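Local coordinates for protein secondary thiamine-phosphate synthase enzyme (PDB 2CU5) that is of unconfirmed function but probably acts as a secondary thiamine-phosphate synthase, as a member of the YjbQ (UPF0047) family, at residues A[5-10]-A[24-29]; A[94-99]-A[109-114]; A[14-19]-A[44-49]. All coordinates share one frame; numbering follows the deposited sequence.

Interaction 1: residues A[5-10]-A[24-29]; sequences VRLEVP and EAALSG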
ATOM      1  N   VAL A   5     -12.873   6.261  16.125  1.00 23.11           N
ATOM      2  CA  VAL A   5     -13.821   5.192  16.403  1.00 23.57           C
ATOM      3  C   VAL A   5     -13.140   3.840  16.297  1.00 24.45           C
ATOM      4  O   VAL A   5     -12.370   3.599  15.366  1.00 24.16           O
ATOM      5  CB  VAL A   5     -15.007   5.218  15.421  1.00 23.36           C
ATOM      6  CG1 VAL A   5     -15.964   4.073  15.730  1.00 26.05           C
ATOM      7  CG2 VAL A   5     -15.722   6.553  15.512  1.00 26.38           C
ATOM      8  N   ARG A   6     -13.421   2.965  17.257  1.00 23.04           N
ATOM      9  CA  ARG A   6     -12.839   1.633  17.264  1.00 23.50           C
ATOM     10  C   ARG A   6     -13.869   0.567  16.916  1.00 23.72           C
ATOM     11  O   ARG A   6     -14.776   0.277  17.700  1.00 24.04           O
ATOM     12  CB  ARG A   6     -12.220   1.337  18.633  1.00 23.84           C
ATOM     13  CG  ARG A   6     -11.772  -0.105  18.825  1.00 27.09           C
ATOM     14  CD  ARG A   6     -10.482  -0.161  19.617  1.00 31.18           C
ATOM     15  NE  ARG A   6     -10.546   0.648  20.828  1.00 34.53           N
ATOM     16  CZ  ARG A   6      -9.483   1.095  21.489  1.00 33.84           C
ATOM     17  NH1 ARG A   6      -8.257   0.818  21.064  1.00 34.72           N
ATOM     18  NH2 ARG A   6      -9.647   1.829  22.576  1.00 35.99           N
ATOM     19  N   LEU A   7     -13.737   0.001  15.722  1.00 21.09           N
ATOM     20  CA  LEU A   7     -14.632  -1.051  15.281  1.00 20.83           C
ATOM     21  C   LEU A   7     -13.947  -2.360  15.654  1.00 19.42           C
ATOM     22  O   LEU A   7     -12.720  -2.438  15.665  1.00 17.52           O
ATOM     23  CB  LEU A   7     -14.830  -0.991  13.759  1.00 21.58           C
ATOM     24  CG  LEU A   7     -15.368   0.317  13.171  1.00 24.39           C
ATOM     25  CD1 LEU A   7     -15.415   0.218  11.654  1.00 26.17           C
ATOM     26  CD2 LEU A   7     -16.747   0.602  13.728  1.00 25.01           C
ATOM     27  N   GLU A   8     -14.736  -3.373  15.985  1.00 20.73           N
ATOM     28  CA  GLU A   8     -14.188  -4.678  16.339  1.00 20.32           C
ATOM     29  C   GLU A   8     -14.847  -5.643  15.361  1.00 19.76           C
ATOM     30  O   GLU A   8     -16.066  -5.784  15.335  1.00 19.22           O
ATOM     31  CB  GLU A   8     -14.508  -4.994  17.805  1.00 22.97           C
ATOM     32  CG  GLU A   8     -14.262  -3.777  18.702  1.00 27.05           C
ATOM     33  CD  GLU A   8     -14.054  -4.110  20.166  1.00 30.94           C
ATOM     34  OE1 GLU A   8     -14.838  -4.908  20.723  1.00 31.32           O
ATOM     35  OE2 GLU A   8     -13.106  -3.554  20.766  1.00 31.75           O
ATOM     36  N   VAL A   9     -14.023  -6.292  14.547  1.00 19.46           N
ATOM     37  CA  VAL A   9     -14.509  -7.176  13.497  1.00 19.33           C
ATOM     38  C   VAL A   9     -14.159  -8.653  13.629  1.00 19.14           C
ATOM     39  O   VAL A   9     -12.987  -9.015  13.649  1.00 20.67           O
ATOM     40  CB  VAL A   9     -13.973  -6.685  12.125  1.00 18.77           C
ATOM     41  CG1 VAL A   9     -14.642  -7.434  10.996  1.00 17.75           C
ATOM     42  CG2 VAL A   9     -14.203  -5.185  11.986  1.00 18.92           C
ATOM     43  N   PRO A  10     -15.175  -9.526  13.731  1.00 20.37           N
ATOM     44  CA  PRO A  10     -14.876 -10.958  13.846  1.00 19.05           C
ATOM     45  C   PRO A  10     -14.336 -11.443  12.496  1.00 19.81           C
ATOM     46  O   PRO A  10     -14.844 -11.050  11.443  1.00 19.10           O
ATOM     47  CB  PRO A  10     -16.236 -11.573  14.171  1.00 18.80           C
ATOM     48  CG  PRO A  10     -16.952 -10.456  14.887  1.00 20.36           C
ATOM     49  CD  PRO A  10     -16.592  -9.262  14.042  1.00 18.67           C
ATOM     50  N   GLU A  24     -19.104   2.682   7.313  1.00 18.08           N
ATOM     51  CA  GLU A  24     -20.076   3.736   7.027  1.00 19.31           C
ATOM     52  C   GLU A  24     -20.934   4.056   8.247  1.00 20.82           C
ATOM     53  O   GLU A  24     -21.283   5.215   8.486  1.00 19.95           O
ATOM     54  CB  GLU A  24     -20.973   3.336   5.849  1.00 19.86           C
ATOM     55  CG  GLU A  24     -20.218   3.180   4.534  1.00 20.34           C
ATOM     56  CD  GLU A  24     -21.097   2.763   3.370  1.00 19.65           C
ATOM     57  OE1 GLU A  24     -21.972   1.895   3.557  1.00 20.70           O
ATOM     58  OE2 GLU A  24     -20.899   3.287   2.255  1.00 21.20           O
ATOM     59  N   ALA A  25     -21.269   3.030   9.022  1.00 22.40           N
ATOM     60  CA  ALA A  25     -22.086   3.227  10.211  1.00 23.48           C
ATOM     61  C   ALA A  25     -21.347   4.065  11.247  1.00 24.58           C
ATOM     62  O   ALA A  25     -21.969   4.670  12.120  1.00 26.12           O
ATOM     63  CB  ALA A  25     -22.484   1.878  10.809  1.00 25.60           C
ATOM     64  N   ALA A  26     -20.021   4.108  11.150  1.00 23.36           N
ATOM     65  CA  ALA A  26     -19.225   4.881  12.096  1.00 23.44           C
ATOM     66  C   ALA A  26     -18.990   6.316  11.630  1.00 23.52           C
ATOM     67  O   ALA A  26     -18.445   7.132  12.374  1.00 23.82           O
ATOM     68  CB  ALA A  26     -17.885   4.191  12.336  1.00 24.25           C
ATOM     69  N   LEU A  27     -19.424   6.627  10.412  1.00 22.30           N
ATOM     70  CA  LEU A  27     -19.222   7.956   9.844  1.00 23.69           C
ATOM     71  C   LEU A  27     -20.181   9.052  10.297  1.00 25.92           C
ATOM     72  O   LEU A  27     -19.881  10.236  10.133  1.00 24.93           O
ATOM     73  CB  LEU A  27     -19.260   7.875   8.319  1.00 23.14           C
ATOM     74  CG  LEU A  27     -18.244   6.907   7.709  1.00 23.15           C
ATOM     75  CD1 LEU A  27     -18.353   6.940   6.193  1.00 22.81           C
ATOM     76  CD2 LEU A  27     -16.844   7.292   8.160  1.00 22.77           C
ATOM     77  N   SER A  28     -21.326   8.670  10.850  1.00 27.18           N
ATOM     78  CA  SER A  28     -22.316   9.652  11.302  1.00 29.22           C
ATOM     79  C   SER A  28     -22.604  10.708  10.230  1.00 27.87           C
ATOM     80  O   SER A  28     -22.592  11.906  10.509  1.00 28.70           O
ATOM     81  CB  SER A  28     -21.832  10.342  12.583  1.00 30.89           C
ATOM     82  OG  SER A  28     -21.718   9.416  13.652  1.00 34.51           O
ATOM     83  N   GLY A  29     -22.854  10.258   9.004  1.00 25.89           N
ATOM     84  CA  GLY A  29     -23.157  11.179   7.919  1.00 24.84           C
ATOM     85  C   GLY A  29     -22.038  12.111   7.482  1.00 25.63           C
ATOM     86  O   GLY A  29     -22.285  13.100   6.793  1.00 23.78           O
TER
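Ala-26, whose methyl meets Val-5 and Leu-7, belongs to the 24-29 segment, around the C-terminal part of helix 20-25, where a hydrogen bond runs from Leu-27 N to Glu-24 O, 3.0 Å long. This bond closes over Ala-25 and Ala-26, which lie between its two ends, and the CB of Ala-26 is turned toward strand 5-11. Two branches converge on that single carbon: Val-5 CG1 lies 3.9 Å from Ala-26 CB, and Leu-7 CD2 lies 4.0 Å from the same atom. Since Val-5 CG1 and Leu-7 CD2 are themselves only 4.1 Å apart, the three methyls form a nearly equilateral triangle. The strand is an outermost one of the five-stranded antiparallel sheet within this chain, hydrogen-bonded along one side to strand 120-128, and the 24-29 segment packs against it. Val-5 reaches Ala-26 through the branch set opposite its own backbone nitrogen (chi1 179°). In Leu-7, chi2 of 177° makes CD1 the methyl anti to CA, and it is the other one, CD2, that makes the contact. Glu-24, in the helix, has a salt bridge from OE1 to Arg-21 and a hydrogen bond from OE2 to Leu-103 N.

Interaction 2: residues A[94-99]-A[109-114]; sequences LLLLAE and QQVFLA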
ATOM      1  N   LEU A  94      -6.020   2.651   4.901  1.00 16.86           N
ATOM      2  CA  LEU A  94      -6.728   3.099   3.714  1.00 15.38           C
ATOM      3  C   LEU A  94      -7.162   4.529   3.953  1.00 15.94           C
ATOM      4  O   LEU A  94      -7.273   4.962   5.093  1.00 16.42           O
ATOM      5  CB  LEU A  94      -7.973   2.246   3.467  1.00 15.63           C
ATOM      6  CG  LEU A  94      -7.783   0.796   3.019  1.00 16.95           C
ATOM      7  CD1 LEU A  94      -9.129   0.103   2.943  1.00 16.93           C
ATOM      8  CD2 LEU A  94      -7.079   0.787   1.665  1.00 15.80           C
ATOM      9  N   LEU A  95      -7.396   5.252   2.868  1.00 16.29           N
ATOM     10  CA  LEU A  95      -7.860   6.630   2.939  1.00 15.84           C
ATOM     11  C   LEU A  95      -8.918   6.673   1.851  1.00 14.83           C
ATOM     12  O   LEU A  95      -8.613   6.468   0.675  1.00 15.81           O
ATOM     13  CB  LEU A  95      -6.721   7.599   2.639  1.00 14.66           C
ATOM     14  CG  LEU A  95      -7.070   9.081   2.799  1.00 16.38           C
ATOM     15  CD1 LEU A  95      -7.537   9.345   4.225  1.00 16.61           C
ATOM     16  CD2 LEU A  95      -5.855   9.933   2.452  1.00 17.48           C
ATOM     17  N   LEU A  96     -10.164   6.915   2.247  1.00 12.42           N
ATOM     18  CA  LEU A  96     -11.271   6.914   1.300  1.00 14.51           C
ATOM     19  C   LEU A  96     -12.180   8.133   1.416  1.00 16.20           C
ATOM     20  O   LEU A  96     -12.247   8.775   2.462  1.00 16.90           O
ATOM     21  CB  LEU A  96     -12.107   5.650   1.512  1.00 15.85           C
ATOM     22  CG  LEU A  96     -11.347   4.318   1.430  1.00 16.10           C
ATOM     23  CD1 LEU A  96     -12.106   3.230   2.172  1.00 16.90           C
ATOM     24  CD2 LEU A  96     -11.138   3.947  -0.034  1.00 16.27           C
ATOM     25  N   LEU A  97     -12.881   8.423   0.326  1.00 17.00           N
ATOM     26  CA  LEU A  97     -13.818   9.543   0.258  1.00 19.16           C
ATOM     27  C   LEU A  97     -15.190   9.100   0.745  1.00 19.95           C
ATOM     28  O   LEU A  97     -15.627   7.983   0.462  1.00 19.72           O
ATOM     29  CB  LEU A  97     -13.963  10.024  -1.184  1.00 20.02           C
ATOM     30  CG  LEU A  97     -12.739  10.603  -1.883  1.00 24.31           C
ATOM     31  CD1 LEU A  97     -12.993  10.685  -3.388  1.00 23.41           C
ATOM     32  CD2 LEU A  97     -12.439  11.965  -1.306  1.00 24.43           C
ATOM     33  N   ALA A  98     -15.867   9.981   1.472  1.00 19.05           N
ATOM     34  CA  ALA A  98     -17.199   9.693   1.971  1.00 20.48           C
ATOM     35  C   ALA A  98     -18.095  10.890   1.683  1.00 21.18           C
ATOM     36  O   ALA A  98     -17.642  12.033   1.687  1.00 20.83           O
ATOM     37  CB  ALA A  98     -17.160   9.419   3.474  1.00 19.86           C
ATOM     38  N   GLU A  99     -19.363  10.620   1.413  1.00 21.93           N
ATOM     39  CA  GLU A  99     -20.321  11.681   1.152  1.00 24.05           C
ATOM     40  C   GLU A  99     -21.575  11.388   1.953  1.00 23.44           C
ATOM     41  O   GLU A  99     -22.259  10.393   1.714  1.00 20.32           O
ATOM     42  CB  GLU A  99     -20.655  11.752  -0.336  1.00 28.52           C
ATOM     43  CG  GLU A  99     -21.683  12.820  -0.682  1.00 35.55           C
ATOM     44  CD  GLU A  99     -21.926  12.928  -2.173  1.00 39.97           C
ATOM     45  OE1 GLU A  99     -20.995  13.334  -2.900  1.00 42.97           O
ATOM     46  OE2 GLU A  99     -23.047  12.602  -2.622  1.00 44.05           O
ATOM     47  N   GLN A 109     -16.252  -2.014  -6.198  1.00 18.73           N
ATOM     48  CA  GLN A 109     -15.375  -1.947  -5.033  1.00 18.43           C
ATOM     49  C   GLN A 109     -16.087  -2.056  -3.694  1.00 18.10           C
ATOM     50  O   GLN A 109     -17.198  -1.559  -3.519  1.00 17.55           O
ATOM     51  CB  GLN A 109     -14.578  -0.638  -5.030  1.00 15.81           C
ATOM     52  CG  GLN A 109     -13.561  -0.471  -6.144  1.00 17.72           C
ATOM     53  CD  GLN A 109     -12.844   0.862  -6.032  1.00 18.91           C
ATOM     54  OE1 GLN A 109     -13.485   1.903  -5.882  1.00 19.38           O
ATOM     55  NE2 GLN A 109     -11.514   0.840  -6.098  1.00 18.74           N
ATOM     56  N   GLN A 110     -15.417  -2.713  -2.753  1.00 18.36           N
ATOM     57  CA  GLN A 110     -15.899  -2.892  -1.390  1.00 18.55           C
ATOM     58  C   GLN A 110     -14.662  -2.835  -0.490  1.00 17.68           C
ATOM     59  O   GLN A 110     -13.555  -3.161  -0.930  1.00 16.30           O
ATOM     60  CB  GLN A 110     -16.603  -4.246  -1.230  1.00 18.37           C
ATOM     61  CG  GLN A 110     -17.958  -4.330  -1.915  1.00 18.07           C
ATOM     62  CD  GLN A 110     -19.034  -3.532  -1.195  1.00 21.23           C
ATOM     63  OE1 GLN A 110     -19.605  -3.992  -0.210  1.00 20.97           O
ATOM     64  NE2 GLN A 110     -19.302  -2.322  -1.678  1.00 21.60           N
ATOM     65  N   VAL A 111     -14.840  -2.405   0.755  1.00 15.80           N
ATOM     66  CA  VAL A 111     -13.723  -2.324   1.689  1.00 16.49           C
ATOM     67  C   VAL A 111     -13.626  -3.633   2.461  1.00 17.09           C
ATOM     68  O   VAL A 111     -14.600  -4.072   3.074  1.00 15.87           O
ATOM     69  CB  VAL A 111     -13.904  -1.151   2.678  1.00 15.37           C
ATOM     70  CG1 VAL A 111     -12.708  -1.060   3.609  1.00 15.62           C
ATOM     71  CG2 VAL A 111     -14.074   0.139   1.905  1.00 14.39           C
ATOM     72  N   PHE A 112     -12.449  -4.254   2.426  1.00 16.60           N
ATOM     73  CA  PHE A 112     -12.239  -5.532   3.096  1.00 17.14           C
ATOM     74  C   PHE A 112     -11.162  -5.558   4.160  1.00 16.81           C
ATOM     75  O   PHE A 112     -10.122  -4.910   4.038  1.00 15.16           O
ATOM     76  CB  PHE A 112     -11.863  -6.616   2.078  1.00 16.31           C
ATOM     77  CG  PHE A 112     -12.966  -7.001   1.149  1.00 15.67           C
ATOM     78  CD1 PHE A 112     -13.991  -7.842   1.573  1.00 18.48           C
ATOM     79  CD2 PHE A 112     -12.973  -6.540  -0.161  1.00 17.37           C
ATOM     80  CE1 PHE A 112     -15.012  -8.224   0.696  1.00 17.64           C
ATOM     81  CE2 PHE A 112     -13.980  -6.910  -1.039  1.00 18.10           C
ATOM     82  CZ  PHE A 112     -15.005  -7.756  -0.611  1.00 20.12           C
ATOM     83  N   LEU A 113     -11.430  -6.319   5.214  1.00 16.90           N
ATOM     84  CA  LEU A 113     -10.437  -6.533   6.249  1.00 18.44           C
ATOM     85  C   LEU A 113      -9.892  -7.889   5.796  1.00 17.27           C
ATOM     86  O   LEU A 113     -10.597  -8.891   5.837  1.00 17.93           O
ATOM     87  CB  LEU A 113     -11.074  -6.662   7.633  1.00 19.20           C
ATOM     88  CG  LEU A 113     -10.063  -6.667   8.790  1.00 20.24           C
ATOM     89  CD1 LEU A 113     -10.811  -6.692  10.112  1.00 21.34           C
ATOM     90  CD2 LEU A 113      -9.129  -7.870   8.684  1.00 20.17           C
ATOM     91  N   ALA A 114      -8.648  -7.912   5.340  1.00 17.91           N
ATOM     92  CA  ALA A 114      -8.040  -9.147   4.865  1.00 16.44           C
ATOM     93  C   ALA A 114      -7.390  -9.915   6.007  1.00 15.31           C
ATOM     94  O   ALA A 114      -6.294  -9.579   6.435  1.00 15.82           O
ATOM     95  CB  ALA A 114      -7.003  -8.823   3.783  1.00 14.62           C
TER
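The strands bearing Leu-94 and Val-111 run in broadly opposite directions in two different sheets, and their nearest CA atoms, those of Leu-94 and Val-111, are 9.1 Å apart, a separation that side chains rather than backbone bonds must bridge. Val-111 does so with both of its methyls. Its CG1 comes within 3.8 Å of Leu-94 CD1, and its CG2 within 3.7 Å of Leu-96 CD1, so each branch of the valine has one leucine partner. A chi1 of -178° puts CG1 anti to the backbone N and CG2 beside it, and the two methyls diverge, one toward each leucine. The leucines, two residues apart on one face of their strand, offer equivalent methyls: Leu-94 CD1 and Leu-96 CD1 lie 4.4 Å from each other. The leucine side chains and the valine pass alongside each other, pointing in opposite directions. Leu-36 touches both Leu-96 and Val-111, while Val-47 touches both leucines, extending the layer between the facing sheets. Polar groups lie next to this cluster: Gln-110 NE2 donates to Gln-109 O over 2.9 Å, and the buried Gln-109 side chain is satisfied by Val-38 O of the second subunit and, through OE1, by Gly-106 N. The contact proper is branched aliphatic carbon on both sides without directional bonds, which implies that it rests on dispersion and the exclusion of water.

Interaction 3: residues A[14-19]-A[44-49]; sequences EGFVNI and GLTVQE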
ATOM      1  N   GLU A  14      -9.106 -17.390   7.697  1.00 20.62           N
ATOM      2  CA  GLU A  14      -8.556 -16.559   6.641  1.00 21.69           C
ATOM      3  C   GLU A  14      -9.660 -16.185   5.672  1.00 20.36           C
ATOM      4  O   GLU A  14     -10.540 -16.996   5.369  1.00 20.60           O
ATOM      5  CB  GLU A  14      -7.413 -17.276   5.905  1.00 25.25           C
ATOM      6  CG  GLU A  14      -7.825 -18.184   4.758  1.00 30.57           C
ATOM      7  CD  GLU A  14      -6.655 -18.512   3.837  1.00 34.39           C
ATOM      8  OE1 GLU A  14      -6.871 -19.183   2.804  1.00 37.71           O
ATOM      9  OE2 GLU A  14      -5.517 -18.098   4.145  1.00 35.73           O
ATOM     10  N   GLY A  15      -9.620 -14.944   5.203  1.00 18.30           N
ATOM     11  CA  GLY A  15     -10.629 -14.485   4.275  1.00 18.46           C
ATOM     12  C   GLY A  15     -10.759 -12.977   4.242  1.00 19.06           C
ATOM     13  O   GLY A  15     -10.146 -12.265   5.036  1.00 17.84           O
ATOM     14  N   PHE A  16     -11.557 -12.497   3.296  1.00 18.71           N
ATOM     15  CA  PHE A  16     -11.801 -11.073   3.135  1.00 19.17           C
ATOM     16  C   PHE A  16     -13.158 -10.767   3.753  1.00 18.93           C
ATOM     17  O   PHE A  16     -14.192 -11.252   3.283  1.00 19.61           O
ATOM     18  CB  PHE A  16     -11.813 -10.708   1.652  1.00 22.24           C
ATOM     19  CG  PHE A  16     -10.458 -10.733   1.011  1.00 23.49           C
ATOM     20  CD1 PHE A  16      -9.620  -9.624   1.079  1.00 27.02           C
ATOM     21  CD2 PHE A  16     -10.008 -11.870   0.348  1.00 27.55           C
ATOM     22  CE1 PHE A  16      -8.351  -9.645   0.495  1.00 26.91           C
ATOM     23  CE2 PHE A  16      -8.739 -11.898  -0.239  1.00 28.14           C
ATOM     24  CZ  PHE A  16      -7.914 -10.783  -0.163  1.00 26.31           C
ATOM     25  N   VAL A  17     -13.147  -9.981   4.823  1.00 18.17           N
ATOM     26  CA  VAL A  17     -14.380  -9.611   5.509  1.00 16.48           C
ATOM     27  C   VAL A  17     -14.803  -8.235   5.016  1.00 15.83           C
ATOM     28  O   VAL A  17     -14.051  -7.270   5.130  1.00 14.86           O
ATOM     29  CB  VAL A  17     -14.171  -9.562   7.039  1.00 18.58           C
ATOM     30  CG1 VAL A  17     -15.489  -9.253   7.737  1.00 17.33           C
ATOM     31  CG2 VAL A  17     -13.611 -10.889   7.526  1.00 17.54           C
ATOM     32  N   ASN A  18     -16.010  -8.158   4.464  1.00 16.48           N
ATOM     33  CA  ASN A  18     -16.544  -6.906   3.937  1.00 16.08           C
ATOM     34  C   ASN A  18     -16.957  -6.000   5.100  1.00 15.12           C
ATOM     35  O   ASN A  18     -17.932  -6.277   5.792  1.00 17.39           O
ATOM     36  CB  ASN A  18     -17.759  -7.200   3.054  1.00 15.47           C
ATOM     37  CG  ASN A  18     -18.200  -5.991   2.253  1.00 13.95           C
ATOM     38  OD1 ASN A  18     -18.149  -4.864   2.739  1.00 16.20           O
ATOM     39  ND2 ASN A  18     -18.636  -6.222   1.019  1.00 16.30           N
ATOM     40  N   ILE A  19     -16.218  -4.919   5.310  1.00 16.55           N
ATOM     41  CA  ILE A  19     -16.510  -3.999   6.407  1.00 16.95           C
ATOM     42  C   ILE A  19     -17.009  -2.643   5.920  1.00 17.08           C
ATOM     43  O   ILE A  19     -17.029  -1.669   6.673  1.00 16.91           O
ATOM     44  CB  ILE A  19     -15.257  -3.765   7.259  1.00 17.21           C
ATOM     45  CG1 ILE A  19     -14.164  -3.129   6.389  1.00 14.32           C
ATOM     46  CG2 ILE A  19     -14.785  -5.096   7.869  1.00 17.86           C
ATOM     47  CD1 ILE A  19     -12.929  -2.693   7.146  1.00 14.57           C
ATOM     48  N   GLY A  44      -4.762  -7.338   6.959  1.00 17.30           N
ATOM     49  CA  GLY A  44      -4.606  -6.094   6.224  1.00 18.33           C
ATOM     50  C   GLY A  44      -5.918  -5.464   5.802  1.00 18.07           C
ATOM     51  O   GLY A  44      -6.993  -5.974   6.109  1.00 18.23           O
ATOM     52  N   LEU A  45      -5.820  -4.334   5.108  1.00 17.86           N
ATOM     53  CA  LEU A  45      -6.992  -3.622   4.608  1.00 17.17           C
ATOM     54  C   LEU A  45      -6.802  -3.429   3.115  1.00 17.26           C
ATOM     55  O   LEU A  45      -5.720  -3.057   2.666  1.00 15.58           O
ATOM     56  CB  LEU A  45      -7.129  -2.251   5.274  1.00 16.06           C
ATOM     57  CG  LEU A  45      -7.534  -2.233   6.746  1.00 14.51           C
ATOM     58  CD1 LEU A  45      -7.416  -0.814   7.285  1.00 15.69           C
ATOM     59  CD2 LEU A  45      -8.957  -2.769   6.890  1.00 16.32           C
ATOM     60  N   THR A  46      -7.854  -3.674   2.347  1.00 16.37           N
ATOM     61  CA  THR A  46      -7.764  -3.524   0.908  1.00 16.14           C
ATOM     62  C   THR A  46      -9.120  -3.165   0.333  1.00 14.98           C
ATOM     63  O   THR A  46     -10.161  -3.376   0.969  1.00 15.34           O
ATOM     64  CB  THR A  46      -7.277  -4.844   0.238  1.00 16.19           C
ATOM     65  OG1 THR A  46      -7.068  -4.632  -1.163  1.00 17.46           O
ATOM     66  CG2 THR A  46      -8.308  -5.945   0.414  1.00 17.49           C
ATOM     67  N   VAL A  47      -9.097  -2.590  -0.862  1.00 14.39           N
ATOM     68  CA  VAL A  47     -10.322  -2.253  -1.568  1.00 14.49           C
ATOM     69  C   VAL A  47     -10.325  -3.179  -2.780  1.00 15.19           C
ATOM     70  O   VAL A  47      -9.428  -3.112  -3.619  1.00 15.93           O
ATOM     71  CB  VAL A  47     -10.332  -0.790  -2.059  1.00 13.78           C
ATOM     72  CG1 VAL A  47     -11.568  -0.555  -2.910  1.00 14.26           C
ATOM     73  CG2 VAL A  47     -10.321   0.173  -0.866  1.00 15.03           C
ATOM     74  N   GLN A  48     -11.319  -4.054  -2.863  1.00 15.41           N
ATOM     75  CA  GLN A  48     -11.400  -4.993  -3.970  1.00 17.59           C
ATOM     76  C   GLN A  48     -12.831  -5.345  -4.342  1.00 18.42           C
ATOM     77  O   GLN A  48     -13.779  -4.753  -3.829  1.00 19.00           O
ATOM     78  CB  GLN A  48     -10.609  -6.262  -3.637  1.00 15.96           C
ATOM     79  CG  GLN A  48      -9.224  -6.294  -4.273  1.00 16.23           C
ATOM     80  CD  GLN A  48      -9.303  -6.228  -5.785  1.00 13.78           C
ATOM     81  OE1 GLN A  48     -10.121  -6.912  -6.400  1.00 17.19           O
ATOM     82  NE2 GLN A  48      -8.450  -5.415  -6.392  1.00 17.13           N
ATOM     83  N   GLU A  49     -12.989  -6.312  -5.239  1.00 19.11           N
ATOM     84  CA  GLU A  49     -14.316  -6.705  -5.689  1.00 18.79           C
ATOM     85  C   GLU A  49     -14.957  -7.805  -4.851  1.00 19.77           C
ATOM     86  O   GLU A  49     -14.334  -8.830  -4.564  1.00 19.31           O
ATOM     87  CB  GLU A  49     -14.264  -7.162  -7.148  1.00 18.46           C
ATOM     88  CG  GLU A  49     -15.643  -7.281  -7.771  1.00 19.85           C
ATOM     89  CD  GLU A  49     -15.640  -7.995  -9.101  1.00 20.93           C
ATOM     90  OE1 GLU A  49     -14.735  -7.744  -9.925  1.00 19.03           O
ATOM     91  OE2 GLU A  49     -16.561  -8.802  -9.324  1.00 23.79           O
TER
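This is a buried apolar contact between the two strands that are outermost, within this chain, in the three-stranded antiparallel sheet, reaching past strand 110-115, which lies between them. The spacing is the evidence: the closest CA atoms, those of Phe-16 and Thr-46, are 8.8 Å apart. Phe-16 spans the gap with its ring, which presents its edge to Thr-46. The threonine methyl CG2 lies near the ring plane, 3.7 Å from Phe-16 CE1 and 4.0 Å from Phe-16 CD1, so a ring face is not what it meets. Thr-46 can offer this methyl because its hydroxyl is swung opposite the backbone nitrogen (chi1 -174°), which places CG2 between the nitrogen and the carbonyl carbon. On this face helix 53-66 touches Phe-16 through Ala-56, Leu-59 and Leu-60, and Leu-88 of the second subunit packs on both Phe-16 and Thr-46. The opposite face, toward the five-stranded sheet, carries the second pair: Ile-19, which follows strand 15-18 at the N-cap position of helix 20-25, brings CD1 to 4.0 Å from Leu-45 CD2, the side chains crossing at about a right angle. Val-111, Leu-113 and Val-9 of strand 5-11 also touch Ile-19. The arrangement is that of next-nearest strands in an antiparallel sheet, bridged on both faces: Phe-16 and Thr-46 over Ala-114, under helix and subunit, and Ile-19 with Leu-45 on the other.

Interaction 1 is a surface contact whose centre is about 13 Å from the centre of the chain; interactions 2 and 3 are buried, their centres about 9 and about 5 Å from it. Interactions 1 and 2 both involve the five-stranded sheet, at strands 5-11 and 93-99; interactions 2 and 3 share the three-stranded sheet, where Ala-114 N lies 2.7 Å from Gly-44 O in a probable hydrogen bond. Val-9, on strand 5-11 beyond the contact itself, reaches Leu-113 CD1 (3.7 Å from its CB) and Val-17 CG1 (3.8 Å from its CG1), and Leu-27 CD1 lies 3.9 Å from Ala-98 CB. All three are apolar, but aromatic carbon enters only in interaction 3, and only the buried pair touches the second subunit.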